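PDB 5MQR: beta-L-arabinobiosidase from Bacteroides thetaiotaomicron, which probably hydrolyses glycosidic bonds of plant pectin, releasing beta-linked arabinobiose, and may also have exo-alpha-sialidase activity. Local coordinates for residues G445-L450 against R603-K608; K472-L477 against T529-A534. All coordinates share one frame; numbering follows the deposited sequence. Where two conformers were deposited one is given.

Overall arrangement
Both contacts belong to one antiparallel sheet, most of it in the sialidase-like carbohydrate-binding module. Their centres lie about 11 Å apart. Strand 600-610 supplies one side of contact 1, and its next neighbour, strand 470-479, supplies one side of contact 2. The two strands are joined by probable hydrogen bonds from Ser474 N to Lys608 O (2.8 Å) and from Asp476 N to Ala605 O (2.9 Å). Along the chain, contact 2 is nested inside the loop that contact 1 closes. A bound HEPES buffer molecule lies about 8 Å from the side chain of Leu448 and about 12 Å from that of Phe475, so neither side chain touches it.

Contact 1: G445-L450 against R603-K608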
loop_
_atom_site.group_PDB
_atom_site.type_symbol
_atom_site.label_atom_id
_atom_site.label_comp_id
_atom_site.label_asym_id
_atom_site.label_seq_id
_atom_site.Cartn_x
_atom_site.Cartn_y
_atom_site.Cartn_z
ATOM N N GLY A 445 3.101 -22.334 -20.709
ATOM C CA GLY A 445 1.656 -22.173 -20.838
ATOM C C GLY A 445 1.016 -21.888 -19.489
ATOM O O GLY A 445 1.349 -20.891 -18.841
ATOM N N GLU A 446 0.153 -22.806 -19.052
ATOM C CA GLU A 446 -0.600 -22.676 -17.790
ATOM C C GLU A 446 0.309 -22.917 -16.559
ATOM O O GLU A 446 -0.095 -22.643 -15.431
ATOM C CB GLU A 446 -1.818 -23.653 -17.794
ATOM C CG GLU A 446 -1.460 -25.113 -17.462
ATOM C CD GLU A 446 -2.487 -26.174 -17.897
ATOM O OE1 GLU A 446 -2.707 -26.296 -19.126
ATOM O OE2 GLU A 446 -3.027 -26.940 -17.027
ATOM N N TRP A 447 1.510 -23.451 -16.786
ATOM C CA TRP A 447 2.386 -23.914 -15.727
ATOM C C TRP A 447 3.539 -22.946 -15.394
ATOM O O TRP A 447 4.268 -22.474 -16.289
ATOM C CB TRP A 447 3.014 -25.252 -16.113
ATOM C CG TRP A 447 2.064 -26.400 -16.369
ATOM C CD1 TRP A 447 1.804 -26.987 -17.570
ATOM C CD2 TRP A 447 1.333 -27.142 -15.398
ATOM N NE1 TRP A 447 0.921 -28.012 -17.417
ATOM C CE2 TRP A 447 0.610 -28.135 -16.092
ATOM C CE3 TRP A 447 1.179 -27.037 -14.012
ATOM C CZ2 TRP A 447 -0.243 -29.036 -15.446
ATOM C CZ3 TRP A 447 0.343 -27.938 -13.364
ATOM C CH2 TRP A 447 -0.351 -28.931 -14.084
ATOM N N LEU A 448 3.706 -22.691 -14.103
ATOM C CA LEU A 448 4.957 -22.160 -13.572
ATOM C C LEU A 448 5.864 -23.362 -13.325
ATOM O O LEU A 448 5.496 -24.251 -12.554
ATOM C CB LEU A 448 4.717 -21.411 -12.275
ATOM C CG LEU A 448 5.936 -20.781 -11.594
ATOM C CD1 LEU A 448 6.699 -19.816 -12.501
ATOM C CD2 LEU A 448 5.463 -20.064 -10.349
ATOM N N LYS A 449 7.017 -23.406 -13.992
ATOM C CA LYS A 449 7.890 -24.593 -13.963
ATOM C C LYS A 449 9.145 -24.315 -13.166
ATOM O O LYS A 449 9.761 -23.273 -13.322
ATOM C CB LYS A 449 8.290 -25.022 -15.372
ATOM C CG LYS A 449 8.809 -26.455 -15.485
ATOM C CD LYS A 449 9.523 -26.814 -16.794
ATOM C CE LYS A 449 9.128 -25.967 -17.977
ATOM N NZ LYS A 449 9.481 -26.535 -19.282
ATOM N N LEU A 450 9.493 -25.279 -12.316
ATOM C CA LEU A 450 10.716 -25.291 -11.572
ATOM C C LEU A 450 11.545 -26.456 -12.104
ATOM O O LEU A 450 11.083 -27.594 -12.075
ATOM C CB LEU A 450 10.408 -25.518 -10.101
ATOM C CG LEU A 450 9.698 -24.352 -9.407
ATOM C CD1 LEU A 450 8.260 -24.223 -9.848
ATOM C CD2 LEU A 450 9.736 -24.546 -7.898
ATOM N N ARG A 603 5.801 -28.612 -11.767
ATOM C CA ARG A 603 4.956 -27.602 -12.364
ATOM C C ARG A 603 3.761 -27.256 -11.459
ATOM O O ARG A 603 3.140 -28.152 -10.882
ATOM C CB ARG A 603 4.441 -28.117 -13.679
ATOM C CG ARG A 603 5.496 -28.227 -14.751
ATOM C CD ARG A 603 4.886 -28.923 -15.942
ATOM N NE ARG A 603 5.791 -28.983 -17.070
ATOM C CZ ARG A 603 6.818 -29.815 -17.186
ATOM N NH1 ARG A 603 7.134 -30.666 -16.219
ATOM N NH2 ARG A 603 7.557 -29.779 -18.282
ATOM N N ILE A 604 3.438 -25.968 -11.342
ATOM C CA ILE A 604 2.215 -25.556 -10.644
ATOM C C ILE A 604 1.375 -24.646 -11.529
ATOM O O ILE A 604 1.886 -23.991 -12.428
ATOM C CB ILE A 604 2.485 -24.929 -9.253
ATOM C CG1 ILE A 604 3.381 -23.697 -9.364
ATOM C CG2 ILE A 604 3.141 -25.958 -8.338
ATOM C CD1 ILE A 604 3.562 -22.942 -8.057
ATOM N N ALA A 605 0.074 -24.664 -11.272
ATOM C CA ALA A 605 -0.885 -23.866 -12.002
ATOM C C ALA A 605 -2.083 -23.497 -11.126
ATOM O O ALA A 605 -2.404 -24.197 -10.173
ATOM C CB ALA A 605 -1.369 -24.634 -13.228
ATOM N N ASN A 606 -2.749 -22.406 -11.489
ATOM C CA ASN A 606 -4.039 -22.022 -10.906
ATOM C C ASN A 606 -3.927 -21.854 -9.390
ATOM O O ASN A 606 -4.682 -22.455 -8.624
ATOM C CB ASN A 606 -5.126 -23.036 -11.274
ATOM C CG ASN A 606 -5.299 -23.175 -12.766
ATOM O OD1 ASN A 606 -5.487 -22.191 -13.474
ATOM N ND2 ASN A 606 -5.239 -24.394 -13.248
ATOM N N VAL A 607 -2.967 -21.042 -8.974
ATOM C CA VAL A 607 -2.680 -20.883 -7.578
ATOM C C VAL A 607 -3.726 -19.906 -7.040
ATOM O O VAL A 607 -3.790 -18.774 -7.513
ATOM C CB VAL A 607 -1.261 -20.330 -7.372
ATOM C CG1 VAL A 607 -0.998 -20.108 -5.895
ATOM C CG2 VAL A 607 -0.232 -21.269 -7.978
ATOM N N LYS A 608 -4.541 -20.358 -6.079
ATOM C CA LYS A 608 -5.513 -19.519 -5.354
ATOM C C LYS A 608 -5.309 -19.563 -3.847
ATOM O O LYS A 608 -5.099 -20.626 -3.265
ATOM C CB LYS A 608 -6.954 -19.982 -5.578
ATOM C CG LYS A 608 -7.407 -20.067 -7.014
ATOM C CD LYS A 608 -8.853 -20.583 -7.048
ATOM C CE LYS A 608 -9.214 -21.255 -8.373
ATOM N NZ LYS A 608 -9.374 -20.251 -9.471
HETATM O O HOH W 1 -2.033 -21.279 -14.213
#
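Trp447 packs on Arg603 in a short antiparallel strand pairing, in which strand 447-452 runs beside strand 600-610. Two backbone bonds join Leu448 and Ile604, a hydrogen-bonded pair. Leu448 N donates to Ile604 O at 2.8 Å, and Ile604 N to Leu448 O at 2.9 Å. Lys449 and Arg603 form the next pair, a non-hydrogen-bonded one. Beyond Trp447 the direct bonding gives way to a water, which donates to Glu446 O and accepts from Asn606 N.

The indole of Trp447 stands beside its own backbone N (chi1 -60°), which turns one face to the arginine. Arg603 CD sits over the five-membered ring, 3.9 Å from its centroid, as a CH-pi contact. Nearer the backbone, Arg603 CB lies 3.5 Å from Trp447 CE3. Glu446 CG lies on the opposite face of the indole. The methyl of Ala605 adds an apolar contact, its CB 3.6 Å from Trp447 CE3. The guanidinium itself is turned nearly at right angles to the indole (86°), so it does not stack flat on the ring. Lys449 runs alongside Arg603, with its CG 3.8 Å from Arg603 CG, and its CD lies over one face of the guanidinium, toward the rim.

Leu448 and Ile604 point to the other side of the sheet and lie side by side, Leu448 CB 3.9 Å from Ile604 CG1. There both also touch Trp431.

Arg603 NE and Lys449 NZ each make a salt bridge to Glu444, one to each carboxylate oxygen. The shared anion probably offsets the two positive charges. Arg603 thus works in two ways: its CB and CD pack on the indole, while its charged end turns to the acid.

Contact 2: K472-L477 against T529-A534; sequences KVSFDL and TYHVEA
His531 crosses Asp476 at an angle within a regular antiparallel pairing of strands 470-479 and 530-537. Its CB lies 3.5 Å from Asp476 OD1. CG is anti to the backbone N (chi1 -172°), and with chi2 near 65° the ring presents ND1 to the aspartate. ND1 donates to Asp476 OD1 at 2.8 Å, with 156° at the hydrogen. The acceptor lies close to the imidazole plane, but the donor meets it from above the carboxylate plane. At the far side of the ring, NE2 comes 4.1 Å from Ser474 CB. The other oxygen, Asp476 OD2, takes a bond from Asn606 ND2, so both ends of the carboxylate are held. A leucine in place of His531 would probably leave Asp476 OD1 without this donor and the carboxylate freer to turn.

Six backbone bonds join Val473 with Ala534, Phe475 with Val532 and Leu477 with Tyr530. These pairs put their side chains on the buried face. There Val532 CB sits over one face of the Phe475 ring, 4.1 Å from its centroid, and Val532 CG2 lies 4.1 Å from Leu477 CD2.

Strand 600-610 flanks strand 470-479 on its other edge, and strand 542-547 does the same for strand 530-537. Strand 487-492 of the facing sheet packs against Val473, Phe475, Leu477 and Ala534, while Phe569 of strand 564-570 meets the Phe475 ring edge-to-face. This is consistent with a beta sandwich in which the two sheets face each other.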
loop_
_atom_site.group_PDB
_atom_site.type_symbol
_atom_site.label_atom_id
_atom_site.label_comp_id
_atom_site.label_asym_id
_atom_site.label_seq_id
_atom_site.Cartn_x
_atom_site.Cartn_y
_atom_site.Cartn_z
ATOM N N LYS A 472 -7.044 -20.882 3.074
ATOM C CA LYS A 472 -7.105 -21.953 2.073
ATOM C C LYS A 472 -6.172 -21.606 0.950
ATOM O O LYS A 472 -6.117 -20.478 0.537
ATOM C CB LYS A 472 -8.507 -22.200 1.506
ATOM C CG LYS A 472 -9.571 -22.329 2.577
ATOM C CD LYS A 472 -10.771 -23.182 2.126
ATOM C CE LYS A 472 -11.797 -23.374 3.249
ATOM N NZ LYS A 472 -12.693 -22.179 3.333
ATOM N N VAL A 473 -5.430 -22.604 0.496
ATOM C CA VAL A 473 -4.458 -22.507 -0.577
ATOM C C VAL A 473 -4.762 -23.647 -1.521
ATOM O O VAL A 473 -4.778 -24.787 -1.094
ATOM C CB VAL A 473 -3.021 -22.674 -0.035
ATOM C CG1 VAL A 473 -1.996 -22.646 -1.174
ATOM C CG2 VAL A 473 -2.730 -21.575 0.976
ATOM N N SER A 474 -5.019 -23.368 -2.789
ATOM C CA SER A 474 -5.156 -24.449 -3.739
ATOM C C SER A 474 -4.335 -24.210 -4.986
ATOM O O SER A 474 -4.009 -23.077 -5.328
ATOM C CB SER A 474 -6.617 -24.691 -4.089
ATOM O OG SER A 474 -7.133 -23.556 -4.723
ATOM N N PHE A 475 -3.972 -25.302 -5.635
ATOM C CA PHE A 475 -3.162 -25.244 -6.838
ATOM C C PHE A 475 -3.136 -26.610 -7.468
ATOM O O PHE A 475 -3.379 -27.610 -6.793
ATOM C CB PHE A 475 -1.717 -24.753 -6.548
ATOM C CG PHE A 475 -0.993 -25.547 -5.489
ATOM C CD1 PHE A 475 -0.243 -26.668 -5.833
ATOM C CD2 PHE A 475 -1.053 -25.172 -4.151
ATOM C CE1 PHE A 475 0.408 -27.405 -4.868
ATOM C CE2 PHE A 475 -0.391 -25.915 -3.180
ATOM C CZ PHE A 475 0.333 -27.031 -3.539
ATOM N N ASP A 476 -2.864 -26.636 -8.768
ATOM C CA ASP A 476 -2.610 -27.875 -9.491
ATOM C C ASP A 476 -1.114 -28.125 -9.524
ATOM O O ASP A 476 -0.337 -27.206 -9.709
ATOM C CB ASP A 476 -3.180 -27.806 -10.901
ATOM C CG ASP A 476 -4.674 -27.693 -10.906
ATOM O OD1 ASP A 476 -5.330 -28.551 -10.287
ATOM O OD2 ASP A 476 -5.209 -26.748 -11.512
ATOM N N LEU A 477 -0.732 -29.384 -9.368
ATOM C CA LEU A 477 0.654 -29.795 -9.180
ATOM C C LEU A 477 0.927 -30.982 -10.070
ATOM O O LEU A 477 0.155 -31.952 -10.083
ATOM C CB LEU A 477 0.861 -30.231 -7.731
ATOM C CG LEU A 477 2.197 -30.802 -7.268
ATOM C CD1 LEU A 477 3.335 -29.805 -7.410
ATOM C CD2 LEU A 477 2.032 -31.213 -5.813
ATOM N N THR A 529 -1.537 -34.669 -13.084
ATOM C CA THR A 529 -1.951 -33.424 -12.470
ATOM C C THR A 529 -2.839 -33.737 -11.248
ATOM O O THR A 529 -3.858 -34.420 -11.373
ATOM C CB THR A 529 -2.697 -32.557 -13.500
ATOM O OG1 THR A 529 -1.775 -32.174 -14.529
ATOM C CG2 THR A 529 -3.285 -31.291 -12.862
ATOM N N TYR A 530 -2.423 -33.235 -10.085
ATOM C CA TYR A 530 -3.128 -33.391 -8.818
ATOM C C TYR A 530 -3.659 -32.015 -8.382
ATOM O O TYR A 530 -2.922 -31.030 -8.411
ATOM C CB TYR A 530 -2.168 -33.912 -7.749
ATOM C CG TYR A 530 -1.615 -35.292 -8.017
ATOM C CD1 TYR A 530 -2.405 -36.433 -7.835
ATOM C CD2 TYR A 530 -0.308 -35.469 -8.438
ATOM C CE1 TYR A 530 -1.904 -37.709 -8.071
ATOM C CE2 TYR A 530 0.198 -36.737 -8.673
ATOM C CZ TYR A 530 -0.609 -37.846 -8.489
ATOM O OH TYR A 530 -0.095 -39.073 -8.716
ATOM N N HIS A 531 -4.935 -31.941 -8.015
ATOM C CA HIS A 531 -5.472 -30.735 -7.467
ATOM C C HIS A 531 -5.300 -30.764 -5.943
ATOM O O HIS A 531 -5.918 -31.587 -5.259
ATOM C CB HIS A 531 -6.934 -30.549 -7.855
ATOM C CG HIS A 531 -7.457 -29.209 -7.468
ATOM N ND1 HIS A 531 -6.979 -28.042 -8.028
ATOM C CD2 HIS A 531 -8.360 -28.834 -6.530
ATOM C CE1 HIS A 531 -7.578 -27.008 -7.459
ATOM N NE2 HIS A 531 -8.424 -27.463 -6.552
ATOM N N VAL A 532 -4.454 -29.874 -5.436
ATOM C CA VAL A 532 -4.109 -29.838 -4.024
ATOM C C VAL A 532 -4.805 -28.676 -3.360
ATOM O O VAL A 532 -4.762 -27.571 -3.894
ATOM C CB VAL A 532 -2.603 -29.657 -3.794
ATOM C CG1 VAL A 532 -2.278 -29.796 -2.308
ATOM C CG2 VAL A 532 -1.835 -30.693 -4.603
ATOM N N GLU A 533 -5.460 -28.940 -2.224
ATOM C CA GLU A 533 -6.041 -27.873 -1.390
ATOM C C GLU A 533 -5.561 -28.062 0.038
ATOM O O GLU A 533 -5.655 -29.131 0.609
ATOM C CB GLU A 533 -7.585 -27.815 -1.424
ATOM C CG GLU A 533 -8.135 -26.535 -0.759
ATOM C CD GLU A 533 -9.626 -26.292 -0.952
ATOM O OE1 GLU A 533 -10.317 -27.195 -1.453
ATOM O OE2 GLU A 533 -10.113 -25.185 -0.583
ATOM N N ALA A 534 -5.001 -27.010 0.604
ATOM C CA ALA A 534 -4.526 -27.018 1.968
ATOM C C ALA A 534 -5.370 -26.008 2.770
ATOM O O ALA A 534 -5.517 -24.850 2.359
ATOM C CB ALA A 534 -3.057 -26.668 2.009
#